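Local structure of endoglucanase (Thermotoga maritima, 2FVG) at residues Pro243-Tyr248 / Lys323-Val328; Thr302-Arg305 / Asn311-Ile314. The protein is named an endoglucanase but is probably a metal-dependent aminopeptidase of the M42 family, using two divalent metal cations per subunit. One frame throughout, in Å; residues are numbered along the deposited sequence.

Contact 1 of 2, residues Pro243-Tyr248 / Lys323-Val328; sequences PAITFY and KKLIKV
L325 reaches out from its helix and sets one methyl, CD2, against two residues of segment 243-248 at once: P243, just ahead of the short strand 244-245, and I245 within it. The nearer is P243: L325 CD2 lies 4.2 Å from the ring atom CG of P243, approaching that outer corner of the pyrrolidine at a slant rather than over the flat of the ring. The second is I245, where L325 CD2 comes at the side of the I245 CD1 methyl, 4.5 Å away. Seen from CD2, the directions to the two partners are close to perpendicular, and P243 CG and I245 CD1 stand 6.1 Å from each other, so the leucine methyl sits in the notch between them.

Torsions explain the reach. With L325 CG anti to the backbone N (chi1 -173°) and CD2, by the second torsion, anti to CA, this methyl ends up far from the helix backbone, while the other methyl, CD1, lags behind. I245 is likewise extended at its end, with CD1 anti to CA (chi2 174°).

A244, between P243 and I245, turns its CB away from the helix. Strand 244-245 belongs to the central sheet of the alpha/beta catalytic domain of M42 peptidases, running between strands 274-275 and 297-306, and helix 316-332 covers it here. I300 of strand 297-306 touches both P243 and L325. T265 of helix 256-268 lies against L325, while F259 and I262 of the same helix pack on I245.

Contact 2 of 2, residues Thr302-Arg305 / Asn311-Ile314; sequences TPAR and NSII
R305 and I313 face each other as an antiparallel hydrogen-bonded pair in the beta hairpin made by strands 297-306 and 312-315. The turn between them carries H308, a predicted zinc ligand. Each residue of the pair gives its N-H and takes the other's. R305 N reaches I313 O at 3.0 Å, in the carbonyl plane and on a lone pair. The return bond, I313 N to R305 O, is shorter at 2.8 Å, but its donor is tilted 32° from the carbonyl plane. The strands are well off a strict antiparallel course, their directions differing by 142°.

I313 O has a second visitor: A304 CA makes a CA-H...O contact with it at 3.1 Å. The backbone of A304 is hydrogen-bonded to T222 and A224, and that of T302 to E220 and T222, which ties this strand to strand 215-224. Across the hairpin, S312 bonds through its backbone to G163.

The polar ends of R305 and T302 find partners outside the two segments. R305 stretches away from the hairpin and NE forms a salt bridge with E231, with R233 also close by; T302 OG1 is hydrogen-bonded to T322 OG1 of helix 316-332. The side chain of S312 is about 6 Å from that of D167, a predicted ligand of both zinc ions, which puts the hairpin beside the probable metal site.

Carbon contacts close the other end. I314 turns CG1 between its backbone N and carbonyl carbon (chi1 67°), leaving CG2 on the side of the neighbouring strand, 4.0 Å from A304 CB. The same I314 CG2 also comes within 3.7 Å of the carbonyl oxygen P303 O.

How the contacts relate
Both contacts use the same sheet, since strands 244-245 and 297-306 are neighbours in it, and strand 312-315 runs on directly into helix 316-332. Contact 1 joins that helix to the face of the sheet, between buried residues and through aliphatic carbons alone. Contact 2 works within the sheet: backbone donors and acceptors do the joining, and its R305-I313 end is partly exposed while the T302 and I314 end is buried. The centres of contact 1 and contact 2 lie about 16 Å apart, and the two do not touch. The hairpin borders the predicted zinc ligands more closely; P243 in contact 1 stays about 10 Å from E220, side chain to side chain.

Contact 1 of 2, residues Pro243-Tyr248 / Lys323-Val328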
loop_
_atom_site.group_PDB
_atom_site.type_symbol
_atom_site.label_atom_id
_atom_site.label_comp_id
_atom_site.label_asym_id
_atom_site.label_seq_id
_atom_site.Cartn_x
_atom_site.Cartn_y
_atom_site.Cartn_z
ATOM N N PRO A 243 -1.886 -4.957 -15.047
ATOM C CA PRO A 243 -1.663 -5.543 -13.735
ATOM C C PRO A 243 -0.975 -6.893 -13.860
ATOM O O PRO A 243 -1.253 -7.656 -14.813
ATOM C CB PRO A 243 -3.072 -5.737 -13.178
ATOM C CG PRO A 243 -3.992 -5.714 -14.409
ATOM C CD PRO A 243 -3.321 -4.730 -15.330
ATOM N N ALA A 244 -0.109 -7.185 -12.894
ATOM C CA ALA A 244 0.647 -8.441 -12.812
ATOM C C ALA A 244 -0.141 -9.456 -12.011
ATOM O O ALA A 244 -0.627 -9.138 -10.935
ATOM C CB ALA A 244 2.027 -8.211 -12.107
ATOM N N ILE A 245 -0.241 -10.687 -12.516
ATOM C CA ILE A 245 -0.985 -11.755 -11.838
ATOM C C ILE A 245 0.065 -12.708 -11.255
ATOM O O ILE A 245 0.856 -13.292 -11.993
ATOM C CB ILE A 245 -2.001 -12.410 -12.825
ATOM C CG1 ILE A 245 -2.936 -11.323 -13.381
ATOM C CG2 ILE A 245 -2.874 -13.459 -12.139
ATOM C CD1 ILE A 245 -3.872 -11.819 -14.456
ATOM N N THR A 246 0.139 -12.789 -9.925
ATOM C CA THR A 246 1.103 -13.638 -9.266
ATOM C C THR A 246 0.769 -15.124 -9.412
ATOM O O THR A 246 -0.373 -15.543 -9.223
ATOM C CB THR A 246 1.243 -13.250 -7.778
ATOM O OG1 THR A 246 1.661 -11.890 -7.696
ATOM C CG2 THR A 246 2.258 -14.092 -7.074
ATOM N N PHE A 247 1.778 -15.916 -9.751
ATOM C CA PHE A 247 1.619 -17.365 -9.902
ATOM C C PHE A 247 2.022 -18.102 -8.615
ATOM O O PHE A 247 1.377 -19.068 -8.220
ATOM C CB PHE A 247 2.420 -17.874 -11.114
ATOM C CG PHE A 247 2.342 -19.373 -11.321
ATOM C CD1 PHE A 247 1.275 -19.947 -12.007
ATOM C CD2 PHE A 247 3.343 -20.204 -10.840
ATOM C CE1 PHE A 247 1.211 -21.327 -12.195
ATOM C CE2 PHE A 247 3.282 -21.589 -11.031
ATOM C CZ PHE A 247 2.221 -22.145 -11.710
ATOM N N TYR A 248 3.095 -17.639 -7.983
ATOM C CA TYR A 248 3.597 -18.193 -6.746
ATOM C C TYR A 248 3.988 -17.033 -5.844
ATOM O O TYR A 248 4.638 -16.086 -6.308
ATOM C CB TYR A 248 4.828 -19.061 -7.026
ATOM C CG TYR A 248 5.642 -19.418 -5.792
ATOM C CD1 TYR A 248 5.300 -20.511 -4.995
ATOM C CD2 TYR A 248 6.767 -18.662 -5.433
ATOM C CE1 TYR A 248 6.059 -20.839 -3.857
ATOM C CE2 TYR A 248 7.530 -18.980 -4.308
ATOM C CZ TYR A 248 7.174 -20.070 -3.529
ATOM O OH TYR A 248 7.943 -20.386 -2.424
ATOM N N LYS A 323 -7.999 -1.776 -11.397
ATOM C CA LYS A 323 -9.319 -1.443 -10.884
ATOM C C LYS A 323 -10.402 -2.183 -11.683
ATOM O O LYS A 323 -11.347 -2.716 -11.098
ATOM C CB LYS A 323 -9.539 0.069 -10.956
ATOM C CG LYS A 323 -10.940 0.521 -10.555
ATOM C CD LYS A 323 -11.294 1.912 -11.064
ATOM C CE LYS A 323 -11.762 1.896 -12.526
ATOM N NZ LYS A 323 -12.187 3.253 -13.013
ATOM N N LYS A 324 -10.291 -2.209 -13.014
ATOM C CA LYS A 324 -11.276 -2.924 -13.840
ATOM C C LYS A 324 -11.320 -4.400 -13.470
ATOM O O LYS A 324 -12.377 -4.956 -13.271
ATOM C CB LYS A 324 -10.968 -2.814 -15.333
ATOM C CG LYS A 324 -11.402 -1.536 -16.043
ATOM C CD LYS A 324 -11.131 -1.696 -17.545
ATOM C CE LYS A 324 -11.482 -0.461 -18.366
ATOM N NZ LYS A 324 -10.583 0.687 -18.085
ATOM N N LEU A 325 -10.154 -5.028 -13.389
ATOM C CA LEU A 325 -10.035 -6.448 -13.049
ATOM C C LEU A 325 -10.622 -6.803 -11.679
ATOM O O LEU A 325 -11.324 -7.792 -11.553
ATOM C CB LEU A 325 -8.569 -6.905 -13.139
ATOM C CG LEU A 325 -8.253 -8.390 -12.979
ATOM C CD1 LEU A 325 -9.083 -9.257 -13.949
ATOM C CD2 LEU A 325 -6.767 -8.634 -13.168
ATOM N N ILE A 326 -10.324 -6.011 -10.660
ATOM C CA ILE A 326 -10.861 -6.239 -9.329
ATOM C C ILE A 326 -12.397 -6.109 -9.371
ATOM O O ILE A 326 -13.105 -6.911 -8.777
ATOM C CB ILE A 326 -10.306 -5.204 -8.294
ATOM C CG1 ILE A 326 -8.782 -5.324 -8.091
ATOM C CG2 ILE A 326 -11.006 -5.344 -6.953
ATOM C CD1 ILE A 326 -8.310 -6.724 -7.731
ATOM N N LYS A 327 -12.913 -5.120 -10.093
ATOM C CA LYS A 327 -14.351 -4.920 -10.121
ATOM C C LYS A 327 -15.088 -6.116 -10.749
ATOM O O LYS A 327 -16.107 -6.561 -10.218
ATOM C CB LYS A 327 -14.711 -3.614 -10.816
ATOM C CG LYS A 327 -16.151 -3.255 -10.641
ATOM C CD LYS A 327 -16.521 -2.009 -11.391
ATOM C CE LYS A 327 -17.976 -1.700 -11.124
ATOM N NZ LYS A 327 -18.401 -0.396 -11.695
ATOM N N VAL A 328 -14.559 -6.633 -11.857
ATOM C CA VAL A 328 -15.134 -7.799 -12.537
ATOM C C VAL A 328 -15.017 -9.055 -11.673
ATOM O O VAL A 328 -15.966 -9.816 -11.576
ATOM C CB VAL A 328 -14.507 -8.057 -13.922
ATOM C CG1 VAL A 328 -15.295 -9.167 -14.657
ATOM C CG2 VAL A 328 -14.538 -6.790 -14.755
#

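Contact 2 of 2, residues Thr302-Arg305 / Asn311-Ile314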
loop_
_atom_site.group_PDB
_atom_site.type_symbol
_atom_site.label_atom_id
_atom_site.label_comp_id
_atom_site.label_asym_id
_atom_site.label_seq_id
_atom_site.Cartn_x
_atom_site.Cartn_y
_atom_site.Cartn_z
ATOM N N THR A 302 -0.224 -3.743 -9.220
ATOM C CA THR A 302 0.015 -2.635 -10.121
ATOM C C THR A 302 1.554 -2.507 -10.206
ATOM O O THR A 302 2.234 -2.451 -9.181
ATOM C CB THR A 302 -0.606 -1.326 -9.578
ATOM O OG1 THR A 302 -2.013 -1.514 -9.441
ATOM C CG2 THR A 302 -0.374 -0.136 -10.560
ATOM N N PRO A 303 2.117 -2.506 -11.426
ATOM C CA PRO A 303 3.575 -2.321 -11.555
ATOM C C PRO A 303 3.994 -0.908 -11.132
ATOM O O PRO A 303 3.236 0.038 -11.309
ATOM C CB PRO A 303 3.823 -2.474 -13.071
ATOM C CG PRO A 303 2.605 -3.139 -13.611
ATOM C CD PRO A 303 1.463 -2.683 -12.733
ATOM N N ALA A 304 5.187 -0.785 -10.561
ATOM C CA ALA A 304 5.760 0.506 -10.202
ATOM C C ALA A 304 7.243 0.380 -10.521
ATOM O O ALA A 304 7.761 -0.723 -10.568
ATOM C CB ALA A 304 5.564 0.786 -8.704
ATOM N N ARG A 305 7.926 1.497 -10.745
ATOM C CA ARG A 305 9.364 1.474 -10.973
ATOM C C ARG A 305 10.006 2.577 -10.150
ATOM O O ARG A 305 9.556 3.715 -10.208
ATOM C CB ARG A 305 9.670 1.678 -12.469
ATOM C CG ARG A 305 11.148 1.712 -12.801
ATOM C CD ARG A 305 11.429 1.467 -14.292
ATOM N NE ARG A 305 12.875 1.349 -14.538
ATOM C CZ ARG A 305 13.606 2.140 -15.333
ATOM N NH1 ARG A 305 13.053 3.112 -16.064
ATOM N NH2 ARG A 305 14.904 1.916 -15.443
ATOM N N ASN A 311 10.564 7.885 -3.941
ATOM C CA ASN A 311 9.636 7.879 -5.075
ATOM C C ASN A 311 9.679 6.720 -6.053
ATOM O O ASN A 311 10.732 6.126 -6.306
ATOM C CB ASN A 311 9.788 9.179 -5.848
ATOM C CG ASN A 311 9.344 10.353 -5.044
ATOM O OD1 ASN A 311 8.434 10.235 -4.227
ATOM N ND2 ASN A 311 9.978 11.498 -5.254
ATOM N N SER A 312 8.512 6.415 -6.600
ATOM C CA SER A 312 8.409 5.452 -7.674
ATOM C C SER A 312 7.376 5.960 -8.664
ATOM O O SER A 312 6.750 6.997 -8.432
ATOM C CB SER A 312 8.094 4.044 -7.175
ATOM O OG SER A 312 6.813 3.985 -6.621
ATOM N N ILE A 313 7.189 5.217 -9.752
ATOM C CA ILE A 313 6.328 5.624 -10.848
ATOM C C ILE A 313 5.297 4.569 -11.144
ATOM O O ILE A 313 5.630 3.392 -11.183
ATOM C CB ILE A 313 7.194 5.766 -12.134
ATOM C CG1 ILE A 313 8.490 6.564 -11.852
ATOM C CG2 ILE A 313 6.409 6.372 -13.303
ATOM C CD1 ILE A 313 9.574 6.342 -12.876
ATOM N N ILE A 314 4.041 4.973 -11.333
ATOM C CA ILE A 314 3.038 4.029 -11.815
ATOM C C ILE A 314 2.465 4.548 -13.134
ATOM O O ILE A 314 2.501 5.751 -13.411
ATOM C CB ILE A 314 1.893 3.747 -10.813
ATOM C CG1 ILE A 314 1.025 4.985 -10.592
ATOM C CG2 ILE A 314 2.438 3.169 -9.506
ATOM C CD1 ILE A 314 -0.330 4.659 -10.003
#